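Local coordinates for putative regulatory protein (Streptomyces coelicolor A3, PDB 2PZ9) that probably regulates transcription by binding DNA, as a dimeric member of the TetR family of helix-turn-helix transcriptional regulators, at residues K40-F43 and A44-I48; D116-R119 and L120-G124. All coordinates share one frame; numbering follows the deposited sequence.

Contact 1. Residues K40-F43 and A44-I48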
loop_
_atom_site.group_PDB
_atom_site.type_symbol
_atom_site.label_atom_id
_atom_site.label_comp_id
_atom_site.label_asym_id
_atom_site.label_seq_id
_atom_site.Cartn_x
_atom_site.Cartn_y
_atom_site.Cartn_z
ATOM N N LYS A 40 16.423 5.574 11.284
ATOM C CA LYS A 40 15.818 4.774 10.211
ATOM C C LYS A 40 15.177 3.513 10.755
ATOM O O LYS A 40 14.045 3.171 10.410
ATOM C CB LYS A 40 16.881 4.323 9.228
ATOM C CG LYS A 40 17.013 5.135 7.984
ATOM C CD LYS A 40 17.380 4.176 6.834
ATOM C CE LYS A 40 18.451 4.732 5.879
ATOM N NZ LYS A 40 19.803 4.807 6.510
ATOM N N GLU A 41 15.919 2.808 11.598
ATOM C CA GLU A 41 15.523 1.499 12.080
ATOM C C GLU A 41 14.407 1.639 13.116
ATOM O O GLU A 41 13.487 0.828 13.139
ATOM C CB GLU A 41 16.749 0.826 12.660
ATOM C CG GLU A 41 16.742 -0.655 12.656
ATOM C CD GLU A 41 17.442 -1.218 13.901
ATOM O OE1 GLU A 41 17.258 -2.420 14.187
ATOM O OE2 GLU A 41 18.161 -0.458 14.613
ATOM N N GLU A 42 14.482 2.689 13.940
ATOM C CA GLU A 42 13.437 3.035 14.929
ATOM C C GLU A 42 12.122 3.604 14.361
ATOM O O GLU A 42 11.047 3.351 14.911
ATOM C CB GLU A 42 13.986 4.018 15.965
ATOM C CG GLU A 42 12.975 4.478 17.040
ATOM C CD GLU A 42 12.781 3.470 18.168
ATOM O OE1 GLU A 42 13.585 2.514 18.277
ATOM O OE2 GLU A 42 11.822 3.639 18.953
ATOM N N PHE A 43 12.199 4.398 13.299
ATOM C CA PHE A 43 10.991 4.872 12.625
ATOM C C PHE A 43 10.249 3.759 11.877
ATOM O O PHE A 43 9.033 3.691 11.930
ATOM C CB PHE A 43 11.289 6.049 11.688
ATOM C CG PHE A 43 11.640 7.345 12.407
ATOM C CD1 PHE A 43 10.987 7.715 13.597
ATOM C CD2 PHE A 43 12.601 8.218 11.878
ATOM C CE1 PHE A 43 11.310 8.928 14.255
ATOM C CE2 PHE A 43 12.921 9.420 12.528
ATOM C CZ PHE A 43 12.270 9.773 13.720
ATOM N N ALA A 44 10.975 2.882 11.196
ATOM C CA ALA A 44 10.342 1.762 10.526
ATOM C C ALA A 44 9.577 0.871 11.519
ATOM O O ALA A 44 8.469 0.439 11.235
ATOM C CB ALA A 44 11.358 0.958 9.722
ATOM N N ARG A 45 10.164 0.626 12.686
ATOM C CA ARG A 45 9.539 -0.162 13.743
ATOM C C ARG A 45 8.293 0.469 14.332
ATOM O O ARG A 45 7.233 -0.130 14.351
ATOM C CB ARG A 45 10.534 -0.359 14.880
ATOM C CG ARG A 45 10.961 -1.777 15.111
ATOM C CD ARG A 45 12.157 -1.815 16.053
ATOM N NE ARG A 45 13.012 -2.967 15.767
ATOM C CZ ARG A 45 13.867 -3.043 14.743
ATOM N NH1 ARG A 45 13.997 -2.033 13.878
ATOM N NH2 ARG A 45 14.589 -4.144 14.570
ATOM N N HIS A 46 8.429 1.682 14.835
ATOM C CA HIS A 46 7.440 2.194 15.765
ATOM C C HIS A 46 6.678 3.385 15.218
ATOM O O HIS A 46 5.686 3.823 15.808
ATOM C CB HIS A 46 8.128 2.560 17.073
ATOM C CG HIS A 46 8.795 1.403 17.756
ATOM N ND1 HIS A 46 10.167 1.264 17.820
ATOM C CD2 HIS A 46 8.280 0.336 18.413
ATOM C CE1 HIS A 46 10.468 0.162 18.485
ATOM N NE2 HIS A 46 9.342 -0.419 18.852
ATOM N N GLY A 47 7.132 3.888 14.072
ATOM C CA GLY A 47 6.621 5.136 13.513
ATOM C C GLY A 47 7.155 6.308 14.290
ATOM O O GLY A 47 8.101 6.161 15.063
ATOM N N ILE A 48 6.538 7.470 14.092
ATOM C CA ILE A 48 6.947 8.721 14.766
ATOM C C ILE A 48 6.513 8.807 16.239
ATOM O O ILE A 48 7.362 8.836 17.127
ATOM C CB ILE A 48 6.411 9.968 14.031
ATOM C CG1 ILE A 48 6.776 9.926 12.549
ATOM C CG2 ILE A 48 6.885 11.260 14.741
ATOM C CD1 ILE A 48 5.784 10.654 11.689
#
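Phe43 reaches forward along its own helix to Gly47: with CG anti to the carbonyl carbon (chi1 -70°), ring atom CD1 comes to 3.6 Å from Gly47 O, which lies at the ring edge, in its plane. The same ring meets Tyr78 edge-to-face and touches Leu77 of helix 74-92 and Leu120 of helix 115-127. Beneath it the helical ladder continues: Ala44 N bonds to Lys40 O at 3.2 Å and Gly47 N to Phe43 O at 2.9 Å, with CB of Ala44 resting near Lys40 O.

Glu41 and Arg45 lie side by side, pointing the same way, joined by a salt bridge of 3.2 Å from Glu41 OE1 to Arg45 NH2, their carboxylate and guanidinium planes 81° apart. Arg45 NH1 also donates to Glu41 O at 3.0 Å, from above the carbonyl plane, so one residue holds the arginine by backbone and by side chain.

Glu42 OE2 comes to 3.1 Å from His46 ND1, but its strongest partner is Arg55, in a salt bridge, and OE2 also accepts a hydrogen bond from Arg52 N. With an alanine at Glu42, Arg55 would probably be left without its carboxylate mate and Arg52 N without this acceptor. Such ties join the first helix of a TetR-type DNA-binding domain to the predicted helix-turn-helix at residues 52-71.

Contact 2. Residues D116-R119 and L120-G124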
loop_
_atom_site.group_PDB
_atom_site.type_symbol
_atom_site.label_atom_id
_atom_site.label_comp_id
_atom_site.label_asym_id
_atom_site.label_seq_id
_atom_site.Cartn_x
_atom_site.Cartn_y
_atom_site.Cartn_z
ATOM N N ASP A 116 12.301 -1.648 5.101
ATOM C CA ASP A 116 11.953 -0.656 6.096
ATOM C C ASP A 116 11.848 0.792 5.567
ATOM O O ASP A 116 11.385 1.679 6.287
ATOM C CB ASP A 116 12.918 -0.774 7.271
ATOM C CG ASP A 116 14.360 -0.512 6.871
ATOM O OD1 ASP A 116 14.686 -0.501 5.648
ATOM O OD2 ASP A 116 15.175 -0.304 7.809
ATOM N N HIS A 117 12.257 1.034 4.323
ATOM C CA HIS A 117 11.978 2.323 3.687
ATOM C C HIS A 117 10.484 2.355 3.514
ATOM O O HIS A 117 9.824 3.378 3.769
ATOM C CB HIS A 117 12.668 2.451 2.318
ATOM C CG HIS A 117 12.292 3.692 1.540
ATOM N ND1 HIS A 117 13.175 4.336 0.690
ATOM C CD2 HIS A 117 11.132 4.402 1.475
ATOM C CE1 HIS A 117 12.578 5.383 0.138
ATOM N NE2 HIS A 117 11.338 5.448 0.601
ATOM N N TYR A 118 9.958 1.214 3.091
ATOM C CA TYR A 118 8.541 1.089 2.869
ATOM C C TYR A 118 7.722 1.335 4.153
ATOM O O TYR A 118 6.764 2.115 4.133
ATOM C CB TYR A 118 8.209 -0.263 2.249
ATOM C CG TYR A 118 6.731 -0.410 2.018
ATOM C CD1 TYR A 118 6.129 0.140 0.888
ATOM C CD2 TYR A 118 5.914 -1.055 2.958
ATOM C CE1 TYR A 118 4.765 0.025 0.671
ATOM C CE2 TYR A 118 4.538 -1.162 2.755
ATOM C CZ TYR A 118 3.978 -0.623 1.602
ATOM O OH TYR A 118 2.625 -0.739 1.382
ATOM N N ARG A 119 8.109 0.674 5.248
ATOM C CA ARG A 119 7.476 0.863 6.561
ATOM C C ARG A 119 7.529 2.316 6.944
ATOM O O ARG A 119 6.540 2.904 7.369
ATOM C CB ARG A 119 8.234 0.129 7.648
ATOM C CG ARG A 119 8.180 -1.350 7.614
ATOM C CD ARG A 119 8.194 -1.813 9.040
ATOM N NE ARG A 119 6.886 -2.333 9.419
ATOM C CZ ARG A 119 6.342 -2.295 10.637
ATOM N NH1 ARG A 119 6.956 -1.720 11.667
ATOM N NH2 ARG A 119 5.148 -2.838 10.819
ATOM N N LEU A 120 8.713 2.882 6.795
ATOM C CA LEU A 120 8.954 4.247 7.201
ATOM C C LEU A 120 8.138 5.291 6.424
ATOM O O LEU A 120 7.628 6.233 7.045
ATOM C CB LEU A 120 10.456 4.547 7.220
ATOM C CG LEU A 120 10.922 5.960 7.496
ATOM C CD1 LEU A 120 12.308 5.915 8.035
ATOM C CD2 LEU A 120 10.913 6.720 6.192
ATOM N N ILE A 121 7.976 5.153 5.110
ATOM C CA ILE A 121 7.079 6.131 4.487
ATOM C C ILE A 121 5.608 5.892 4.772
ATOM O O ILE A 121 4.832 6.853 4.888
ATOM C CB ILE A 121 7.308 6.422 2.980
ATOM C CG1 ILE A 121 7.161 5.150 2.138
ATOM C CG2 ILE A 121 8.616 7.296 2.785
ATOM C CD1 ILE A 121 7.612 5.306 0.688
ATOM N N THR A 122 5.231 4.623 4.911
ATOM C CA THR A 122 3.841 4.275 5.244
ATOM C C THR A 122 3.427 4.862 6.600
ATOM O O THR A 122 2.348 5.415 6.727
ATOM C CB THR A 122 3.615 2.752 5.256
ATOM O OG1 THR A 122 4.192 2.175 4.080
ATOM C CG2 THR A 122 2.132 2.426 5.314
ATOM N N TRP A 123 4.285 4.749 7.607
ATOM C CA TRP A 123 4.023 5.411 8.871
ATOM C C TRP A 123 3.724 6.882 8.656
ATOM O O TRP A 123 2.802 7.426 9.252
ATOM C CB TRP A 123 5.230 5.322 9.756
ATOM C CG TRP A 123 5.432 4.038 10.411
ATOM C CD1 TRP A 123 6.403 3.127 10.127
ATOM C CD2 TRP A 123 4.689 3.503 11.522
ATOM N NE1 TRP A 123 6.316 2.051 10.990
ATOM C CE2 TRP A 123 5.277 2.259 11.860
ATOM C CE3 TRP A 123 3.592 3.956 12.270
ATOM C CZ2 TRP A 123 4.802 1.463 12.906
ATOM C CZ3 TRP A 123 3.121 3.164 13.310
ATOM C CH2 TRP A 123 3.726 1.928 13.612
ATOM N N GLY A 124 4.516 7.522 7.799
ATOM C CA GLY A 124 4.372 8.938 7.519
ATOM C C GLY A 124 3.090 9.293 6.802
ATOM O O GLY A 124 2.528 10.357 7.044
#
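Leu120 N, Ile121 N and Thr122 N reach back four residues to Asp116 O, His117 O and Tyr118 O, the regular alpha-helical pattern, with bonds of 2.9 to 3.0 Å from nitrogen to oxygen. The same bond from Trp123 N to Arg119 O is less certain, because that oxygen is too close to a neighbour in the model.

Thr122 adds a second grip on Tyr118 O. Its OG1 is anti to its own carbonyl carbon (chi1 -47°), and from there the hydroxyl donates to Tyr118 O at 2.6 Å. Two donors share this oxygen, the amide and the hydroxyl reaching it from opposite faces of the carbonyl plane. The same OG1 lies over one face of the Tyr118 ring, toward the rim, 3.6 Å from CE2.

One residue back along the helix, Ile121 meets His117 by its far end: CD1 comes to the edge of the imidazole, near the ring plane and 3.7 Å from CD2. Arg119 and Trp123 run side by side, pointing the same way, with guanidinium and indole planes perpendicular (90°). Trp123 NE1 lies over a face of the guanidinium, 3.9 Å from Arg119 NH1, but both nitrogens are donors, and each hydrogen-bonds to Ala44 O.

Arg119 NH2 turns to Leu126 O of the second subunit, whose Leu126 also packs on Thr122 and Trp123, so this flank of the helix faces the dimer partner. Within the chain, Leu120 O accepts from the Tyr78 hydroxyl while Leu120 and His117 pack on helix 74-92. Helix 115-127 is thereby set between helices 32-50 and 74-92 and the other subunit.

The two contacts sit on different helices, with centres about 8 Å apart, yet they meet directly. Ala44 O of contact 1 is the meeting point: Arg119 NH1 and Trp123 NE1 of contact 2 each come to 2.7 Å from Ala44 O, probable hydrogen bonds. Arg119 NH1 also lies 3.1 Å from Arg45 O, a weak hydrogen bond. Around this polar clasp the side chains of Ala44 and Asp116 touch, and the indole of Trp123 packs on Gly47. The pair thus ties the first helix of the probable DNA-binding domain to the TetR-type C-terminal domain, so contact 2 grips the helix just before the predicted helix-turn-helix.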